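Local coordinates for putative sugar binding protein (Geobacillus stearothermophilus, PDB 6GT9), which binds galactose between its two lobes and probably serves as the sugar-binding component of a sensing system for galactan utilization, at residues A[66-71]-A[77-82]; A[158-163]-A[170-175]; A[223-228]-A[241-246]. One frame throughout, in Å; residues are numbered along the deposited sequence.

Contact 1 (A[66-71]-A[77-82])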
# COMPACT_ATOMS: atom_id res chain seq x y z
N ILE A 66 -14.13 4.14 -8.25
CA ILE A 66 -14.94 4.96 -7.35
C ILE A 66 -14.35 4.88 -5.96
O ILE A 66 -14.26 3.79 -5.38
CB ILE A 66 -16.42 4.51 -7.30
CG1 ILE A 66 -17.00 4.37 -8.70
CG2 ILE A 66 -17.23 5.49 -6.48
CD1 ILE A 66 -18.34 3.68 -8.73
N GLY A 67 -13.97 6.03 -5.40
CA GLY A 67 -13.29 6.06 -4.13
C GLY A 67 -13.33 7.41 -3.45
O GLY A 67 -13.72 8.43 -4.03
N PRO A 68 -12.93 7.44 -2.17
CA PRO A 68 -12.93 8.70 -1.42
C PRO A 68 -11.96 9.71 -2.02
O PRO A 68 -10.84 9.37 -2.42
CB PRO A 68 -12.50 8.28 -0.01
CG PRO A 68 -12.65 6.76 0.03
CD PRO A 68 -12.47 6.29 -1.37
N ARG A 69 -12.37 10.98 -2.05
CA ARG A 69 -11.42 12.00 -2.45
C ARG A 69 -10.31 12.13 -1.43
O ARG A 69 -9.16 12.43 -1.78
CB ARG A 69 -12.12 13.35 -2.65
CG ARG A 69 -11.25 14.37 -3.38
CD ARG A 69 -11.92 15.72 -3.36
NE ARG A 69 -13.35 15.49 -3.45
CZ ARG A 69 -14.26 16.22 -2.83
NH1 ARG A 69 -13.89 17.25 -2.07
NH2 ARG A 69 -15.55 15.91 -2.97
N GLN A 70 -10.62 11.88 -0.16
CA GLN A 70 -9.67 11.91 0.94
C GLN A 70 -9.83 10.61 1.72
O GLN A 70 -10.95 10.27 2.13
CB GLN A 70 -9.94 13.13 1.83
CG GLN A 70 -8.78 13.56 2.67
CD GLN A 70 -8.95 14.97 3.21
OE1 GLN A 70 -8.17 15.87 2.89
NE2 GLN A 70 -9.99 15.17 4.02
N ALA A 71 -8.74 9.86 1.90
CA ALA A 71 -8.82 8.55 2.53
C ALA A 71 -9.54 8.65 3.86
O ALA A 71 -9.26 9.52 4.68
CB ALA A 71 -7.42 7.95 2.73
N LEU A 77 -16.32 2.83 3.41
CA LEU A 77 -17.37 1.90 3.63
C LEU A 77 -18.69 2.34 3.01
O LEU A 77 -19.47 1.53 2.64
CB LEU A 77 -17.58 1.61 5.09
CG LEU A 77 -16.41 0.99 5.80
CD1 LEU A 77 -16.73 0.90 7.27
CD2 LEU A 77 -16.07 -0.37 5.23
N ARG A 78 -18.94 3.62 2.91
CA ARG A 78 -20.19 4.09 2.31
C ARG A 78 -20.20 3.82 0.81
O ARG A 78 -21.24 3.47 0.24
CB ARG A 78 -20.37 5.59 2.59
CG ARG A 78 -21.65 6.19 2.04
CD ARG A 78 -21.61 7.74 2.14
NE ARG A 78 -20.66 8.29 1.18
CZ ARG A 78 -20.89 8.38 -0.13
NH1 ARG A 78 -22.05 7.96 -0.64
NH2 ARG A 78 -19.97 8.89 -0.94
N ILE A 79 -19.04 3.96 0.16
CA ILE A 79 -18.93 3.71 -1.27
C ILE A 79 -19.10 2.23 -1.57
O ILE A 79 -19.74 1.86 -2.57
CB ILE A 79 -17.58 4.25 -1.78
CG1 ILE A 79 -17.58 5.78 -1.71
CG2 ILE A 79 -17.29 3.74 -3.18
CD1 ILE A 79 -16.23 6.39 -1.96
N LEU A 80 -18.56 1.36 -0.71
CA LEU A 80 -18.77 -0.07 -0.88
C LEU A 80 -20.25 -0.43 -0.84
O LEU A 80 -20.75 -1.17 -1.69
CB LEU A 80 -18.01 -0.86 0.19
CG LEU A 80 -16.50 -0.80 0.03
CD1 LEU A 80 -15.80 -1.53 1.16
CD2 LEU A 80 -16.12 -1.39 -1.31
N LYS A 81 -20.96 0.08 0.17
CA LYS A 81 -22.38 -0.24 0.27
C LYS A 81 -23.18 0.36 -0.88
O LYS A 81 -24.13 -0.26 -1.36
CB LYS A 81 -22.92 0.23 1.61
CG LYS A 81 -22.19 -0.42 2.79
CD LYS A 81 -22.69 0.13 4.11
CE LYS A 81 -21.95 -0.47 5.28
NZ LYS A 81 -22.64 -0.17 6.57
N LYS A 82 -22.79 1.55 -1.34
CA LYS A 82 -23.50 2.17 -2.45
C LYS A 82 -23.36 1.35 -3.73
O LYS A 82 -24.34 1.18 -4.48
CB LYS A 82 -22.99 3.59 -2.66
CG LYS A 82 -23.86 4.42 -3.58
CD LYS A 82 -23.40 5.86 -3.59
CE LYS A 82 -24.18 6.64 -4.61
NZ LYS A 82 -25.63 6.42 -4.41
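With CG1 beside the backbone N in both isoleucines (chi1 -51° in Ile66, -68° in Ile79), CG2 lies anti to N, and the short branches turn toward each other, CG2 of Ile66 meeting CG2 of Ile79 at 3.7 Å. The longer branch of Ile79 does different work. Its extended second torsion, chi2 170°, carries CD1 out from the helix to the backbone where the chain passes from Gly67 into Pro68. There CD1 of Ile79 lies 3.4 Å from C of Gly67 and 3.5 Å from N of Pro68. The proline ring completes the surface, its CD standing 3.8 Å from CD1 of Ile79, with the ring and the isoleucine branch set at a slant. A single side chain thus spans the segment 66-68, touching a methyl group at one end and a ring at the other.

The contact folds the loop after strand 62-65 back against the helix that it leads into, 73-85, within the alternating alpha/beta fold of this lobe. Ile79 also reaches Val36, and Ile66 touches Val34, so both join the strand 32-36 side of the core. Backbone hydrogen bonds between Ile66 and Leu35 and between Pro68 and Leu40 fix the course of the loop.

The contact is van der Waals packing, with aliphatic carbons against a ring and against peptide backbone. These groups fit by shape and dispersion, while the directional bonding that sets the loop in place comes from nearby residues of the same chain, including Glu39, which accepts from the backbone N of Ala71.

Contact 2 (A[158-163]-A[170-175]). With GAL (beta-D-galactopyranose), chain E.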
# COMPACT_ATOMS: atom_id res chain seq x y z
N ILE A 158 9.74 5.94 12.23
CA ILE A 158 8.84 5.31 11.27
C ILE A 158 7.76 6.31 10.92
O ILE A 158 7.16 6.92 11.81
CB ILE A 158 8.20 4.02 11.83
CG1 ILE A 158 9.26 2.97 12.11
CG2 ILE A 158 7.11 3.50 10.86
CD1 ILE A 158 8.71 1.65 12.67
N ILE A 159 7.54 6.49 9.63
CA ILE A 159 6.36 7.18 9.14
C ILE A 159 5.48 6.15 8.43
O ILE A 159 5.95 5.43 7.54
CB ILE A 159 6.75 8.37 8.25
CG1 ILE A 159 7.62 9.32 9.09
CG2 ILE A 159 5.53 9.08 7.70
CD1 ILE A 159 7.97 10.59 8.44
N THR A 160 4.23 6.05 8.86
CA THR A 160 3.31 5.05 8.35
C THR A 160 2.04 5.76 7.86
O THR A 160 1.70 6.85 8.32
CB THR A 160 2.99 4.00 9.44
OG1 THR A 160 2.28 2.89 8.88
CG2 THR A 160 2.18 4.59 10.59
N GLY A 161 1.37 5.14 6.89
CA GLY A 161 0.17 5.76 6.33
C GLY A 161 -0.90 6.02 7.37
O GLY A 161 -1.53 7.08 7.37
N SER A 162 -1.12 5.07 8.27
CA SER A 162 -2.06 5.21 9.38
C SER A 162 -1.81 4.06 10.34
O SER A 162 -1.26 3.03 9.96
CB SER A 162 -3.52 5.22 8.91
OG SER A 162 -3.89 4.00 8.30
N LEU A 163 -2.25 4.24 11.59
CA LEU A 163 -2.09 3.22 12.61
C LEU A 163 -3.20 2.18 12.60
O LEU A 163 -3.09 1.17 13.29
CB LEU A 163 -2.04 3.86 14.00
CG LEU A 163 -0.86 4.79 14.21
CD1 LEU A 163 -0.98 5.54 15.53
CD2 LEU A 163 0.44 4.01 14.13
N LEU A 170 0.78 -4.24 9.21
CA LEU A 170 1.58 -5.42 8.92
C LEU A 170 3.00 -5.05 8.50
O LEU A 170 3.96 -5.74 8.87
CB LEU A 170 0.89 -6.28 7.86
CG LEU A 170 -0.36 -7.06 8.30
CD1 LEU A 170 -1.02 -7.72 7.08
CD2 LEU A 170 -0.01 -8.13 9.32
N ARG A 171 3.17 -3.97 7.73
CA ARG A 171 4.50 -3.56 7.28
C ARG A 171 5.33 -3.01 8.44
O ARG A 171 6.56 -3.17 8.46
CB ARG A 171 4.40 -2.51 6.18
CG ARG A 171 3.76 -3.02 4.90
CD ARG A 171 3.37 -1.87 3.98
NE ARG A 171 2.54 -2.37 2.88
CZ ARG A 171 2.11 -1.65 1.85
NH1 ARG A 171 2.40 -0.35 1.76
NH2 ARG A 171 1.35 -2.24 0.93
N VAL A 172 4.69 -2.34 9.39
CA VAL A 172 5.38 -1.93 10.60
C VAL A 172 5.77 -3.16 11.42
O VAL A 172 6.92 -3.30 11.86
CB VAL A 172 4.51 -0.97 11.43
CG1 VAL A 172 5.16 -0.71 12.78
CG2 VAL A 172 4.27 0.33 10.66
N ARG A 173 4.81 -4.06 11.63
CA ARG A 173 5.04 -5.20 12.51
C ARG A 173 6.10 -6.14 11.96
O ARG A 173 6.93 -6.66 12.72
CB ARG A 173 3.72 -5.93 12.75
CG ARG A 173 3.83 -7.08 13.74
CD ARG A 173 4.30 -6.57 15.10
NE ARG A 173 4.86 -7.65 15.91
CZ ARG A 173 4.14 -8.48 16.65
NH1 ARG A 173 2.82 -8.38 16.67
NH2 ARG A 173 4.74 -9.44 17.35
N GLY A 174 6.12 -6.35 10.64
CA GLY A 174 7.16 -7.17 10.04
C GLY A 174 8.54 -6.53 10.16
O GLY A 174 9.54 -7.22 10.39
N PHE A 175 8.61 -5.21 9.97
CA PHE A 175 9.86 -4.49 10.18
C PHE A 175 10.38 -4.70 11.59
O PHE A 175 11.55 -5.03 11.80
CB PHE A 175 9.63 -3.00 9.90
CG PHE A 175 10.83 -2.12 10.17
CD1 PHE A 175 11.02 -1.56 11.43
CD2 PHE A 175 11.73 -1.82 9.16
CE1 PHE A 175 12.11 -0.73 11.68
CE2 PHE A 175 12.83 -0.99 9.41
CZ PHE A 175 13.01 -0.44 10.67
C1 GAL E . 1.14 2.10 -0.91
C2 GAL E . -0.03 1.26 -0.47
C3 GAL E . -1.37 1.83 -0.99
C4 GAL E . -1.52 3.28 -0.53
C5 GAL E . -0.28 4.08 -0.91
C6 GAL E . -0.30 5.49 -0.31
O1 GAL E . 2.34 1.55 -0.40
O2 GAL E . 0.08 -0.08 -0.97
O3 GAL E . -2.43 1.14 -0.42
O4 GAL E . -1.71 3.34 0.88
O5 GAL E . 0.98 3.45 -0.44
O6 GAL E . 0.64 6.33 -0.96
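Thr160 and Val172 meet at the centre of this contact, where CG2 of Val172 lies 3.7 Å from OG1 of Thr160, the two side chains crossing at about a right angle. The same methyl carbon lies 4.3 Å from CG2 of Ile158, two residues back along the strand. Farther along, CD1 of Ile158 comes to within 4.1 Å of CD1 of Phe175, the side chains running past each other in opposite directions and the ring meeting the methyl obliquely. The approach of OG1 to the valine methyl is packing only; the hydroxyl's polar partner is OG1 of Thr220, to which it is hydrogen-bonded.

Arg171, next to Val172 on the helix, points its guanidinium at the sugar instead of the strand. The extended chain from CG to NE delivers the group edge-on to galactose. NH1 of Arg171 donates to O1 of the sugar at 2.9 Å (N-H...O angle 151°), and NH2 of Arg171 to O2 at 3.1 Å (160°), a two-pronged grip on adjacent hydroxyls. A second shell fixes the orientation of this fork, since NH1 also bonds to O of Thr220 and NH2 to OD1 of Asn135. Asp119, Asp247 and Glu38 are among the other residues that hold the sugar.

Strand 154-160 and helix 166-179 open a beta-alpha-beta unit that closes with strand 185-192, their local axes 10.0 Å apart and their N-to-C directions at 156°, close to antiparallel. Ile158 and Phe175 both reach Ile187 on that strand, and Phe175 stacks on Tyr218. Ile159, facing the other way, packs on helix 224-235, while helix 135-149 meets Phe175 through Leu146.

Contact 3 (A[223-228]-A[241-246])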
# COMPACT_ATOMS: atom_id res chain seq x y z
N LEU A 223 4.25 7.56 -0.49
CA LEU A 223 4.72 8.94 -0.48
C LEU A 223 5.54 9.29 0.76
O LEU A 223 6.04 10.42 0.86
CB LEU A 223 3.52 9.90 -0.60
CG LEU A 223 2.67 9.64 -1.85
CD1 LEU A 223 1.36 10.42 -1.82
CD2 LEU A 223 3.46 9.95 -3.12
N ASP A 224 5.68 8.36 1.70
CA ASP A 224 6.31 8.69 2.98
C ASP A 224 7.78 9.06 2.81
O ASP A 224 8.23 10.09 3.31
CB ASP A 224 6.16 7.51 3.93
CG ASP A 224 4.74 7.24 4.30
OD1 ASP A 224 3.96 8.22 4.37
OD2 ASP A 224 4.39 6.07 4.54
N ALA A 225 8.54 8.21 2.12
CA ALA A 225 9.98 8.47 1.99
C ALA A 225 10.23 9.71 1.13
O ALA A 225 11.26 10.38 1.29
CB ALA A 225 10.68 7.25 1.40
N ILE A 226 9.30 10.04 0.24
CA ILE A 226 9.39 11.29 -0.49
C ILE A 226 9.26 12.47 0.46
O ILE A 226 10.03 13.44 0.38
CB ILE A 226 8.33 11.33 -1.60
CG1 ILE A 226 8.68 10.32 -2.69
CG2 ILE A 226 8.18 12.75 -2.17
CD1 ILE A 226 7.50 9.96 -3.58
N GLY A 227 8.30 12.40 1.39
CA GLY A 227 8.17 13.45 2.39
C GLY A 227 9.41 13.58 3.26
O GLY A 227 9.88 14.68 3.53
N VAL A 228 9.96 12.44 3.69
CA VAL A 228 11.15 12.47 4.53
C VAL A 228 12.33 13.04 3.76
O VAL A 228 13.08 13.88 4.28
CB VAL A 228 11.46 11.07 5.07
CG1 VAL A 228 12.75 11.09 5.90
CG2 VAL A 228 10.30 10.55 5.86
N THR A 241 21.54 10.48 6.65
CA THR A 241 20.36 9.88 7.23
C THR A 241 19.95 8.75 6.32
O THR A 241 19.87 8.94 5.17
CB THR A 241 19.24 10.92 7.24
OG1 THR A 241 19.62 11.99 8.06
CG2 THR A 241 17.95 10.36 7.72
N TYR A 242 19.69 7.58 6.88
CA TYR A 242 19.29 6.41 6.12
C TYR A 242 17.77 6.43 5.93
O TYR A 242 17.02 6.54 6.90
CB TYR A 242 19.72 5.12 6.83
CG TYR A 242 19.33 3.84 6.11
CD1 TYR A 242 20.17 3.27 5.17
CD2 TYR A 242 18.13 3.20 6.39
CE1 TYR A 242 19.82 2.09 4.51
CE2 TYR A 242 17.76 2.02 5.74
CZ TYR A 242 18.61 1.47 4.80
OH TYR A 242 18.25 0.29 4.17
N ILE A 243 17.32 6.31 4.68
CA ILE A 243 15.89 6.30 4.38
C ILE A 243 15.57 5.03 3.61
O ILE A 243 16.12 4.80 2.52
CB ILE A 243 15.46 7.52 3.56
CG1 ILE A 243 15.83 8.81 4.28
CG2 ILE A 243 13.95 7.48 3.32
CD1 ILE A 243 15.49 10.05 3.48
N ILE A 244 14.65 4.22 4.13
CA ILE A 244 14.06 3.14 3.36
C ILE A 244 12.55 3.39 3.29
O ILE A 244 11.91 3.64 4.32
CB ILE A 244 14.39 1.74 3.94
CG1 ILE A 244 13.75 0.63 3.07
CG2 ILE A 244 14.00 1.63 5.40
CD1 ILE A 244 14.34 -0.78 3.27
N GLY A 245 12.02 3.40 2.08
CA GLY A 245 10.60 3.65 1.88
C GLY A 245 9.91 2.56 1.09
O GLY A 245 10.48 1.48 0.90
N PHE A 246 8.68 2.82 0.64
CA PHE A 246 7.88 1.88 -0.12
C PHE A 246 7.61 2.41 -1.52
O PHE A 246 7.50 3.61 -1.74
CB PHE A 246 6.53 1.57 0.57
CG PHE A 246 6.49 0.22 1.24
CD1 PHE A 246 7.17 0.01 2.42
CD2 PHE A 246 5.79 -0.83 0.67
CE1 PHE A 246 7.14 -1.22 3.05
CE2 PHE A 246 5.77 -2.08 1.27
CZ PHE A 246 6.45 -2.27 2.47
O HOH W 1 7.97 5.56 1.05
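The beta-alpha-beta unit formed by strand 216-219, helix 224-235 and strand 242-246 brings Ala225 down onto Gly245, where the first turn of the helix lies against the end of the strand that follows it. CB of Ala225 sits 3.6 Å from CA of Gly245, and because the glycine has no side chain the two backbones come close, with CA atoms of Ala225 and Gly245 4.9 Å apart. Over these short segments the axes approach to 7.6 Å, with 148° between their N-to-C directions.

Two residues back along the strand, Ile243 packs against the same face of the helix. Its CG2 lies 3.8 Å from CB of Ala225, while its extended CG1 branch reaches CD1 to the same distance from CG1 of Val228. That valine methyl is anti to its backbone N (chi1 177°), which sets it against the isoleucine branch as the two side chains slide past in opposite directions. Val228 also leans on Phe217 of the neighbouring strand.

Beside the Ala225-Gly245 approach, a water joins the two backbones. It accepts from the backbone N of Ala225 at 2.9 Å and from N of Phe246 at an equal distance, bridging the start of the helix and the end of the strand.

Adjacent Leu223 touches the bound galactose, and the Asp224 carboxylate is hydrogen-bonded to OG of Ser221 and OG of Ser193, which probably helps fix the start of the helix. The chemistry is divided: small apolar groups allow a close approach, and one water satisfies two buried backbone N-H groups where the strand ends.

Overall arrangement
The three contacts divide between the two lobes that enclose galactose. Contact 1 belongs to the first lobe, its centre about 23 Å from that of contact 2 and about 28 Å from that of contact 3. Contacts 2 and 3 lie about 13 Å apart, centre to centre, on the same beta sheet of the second lobe. They also touch: CD1 of Ile159 lies 3.5 Å from CG2 of Val228, and CD of Arg171 is 3.5 Å from CZ of Phe246, so the ring borders the arginine that binds the sugar. Their relation to galactose differs: contact 2 bonds it, contact 3 touches it through Leu223, and contact 1 stays back, with the Pro68 side chain about 11 Å away.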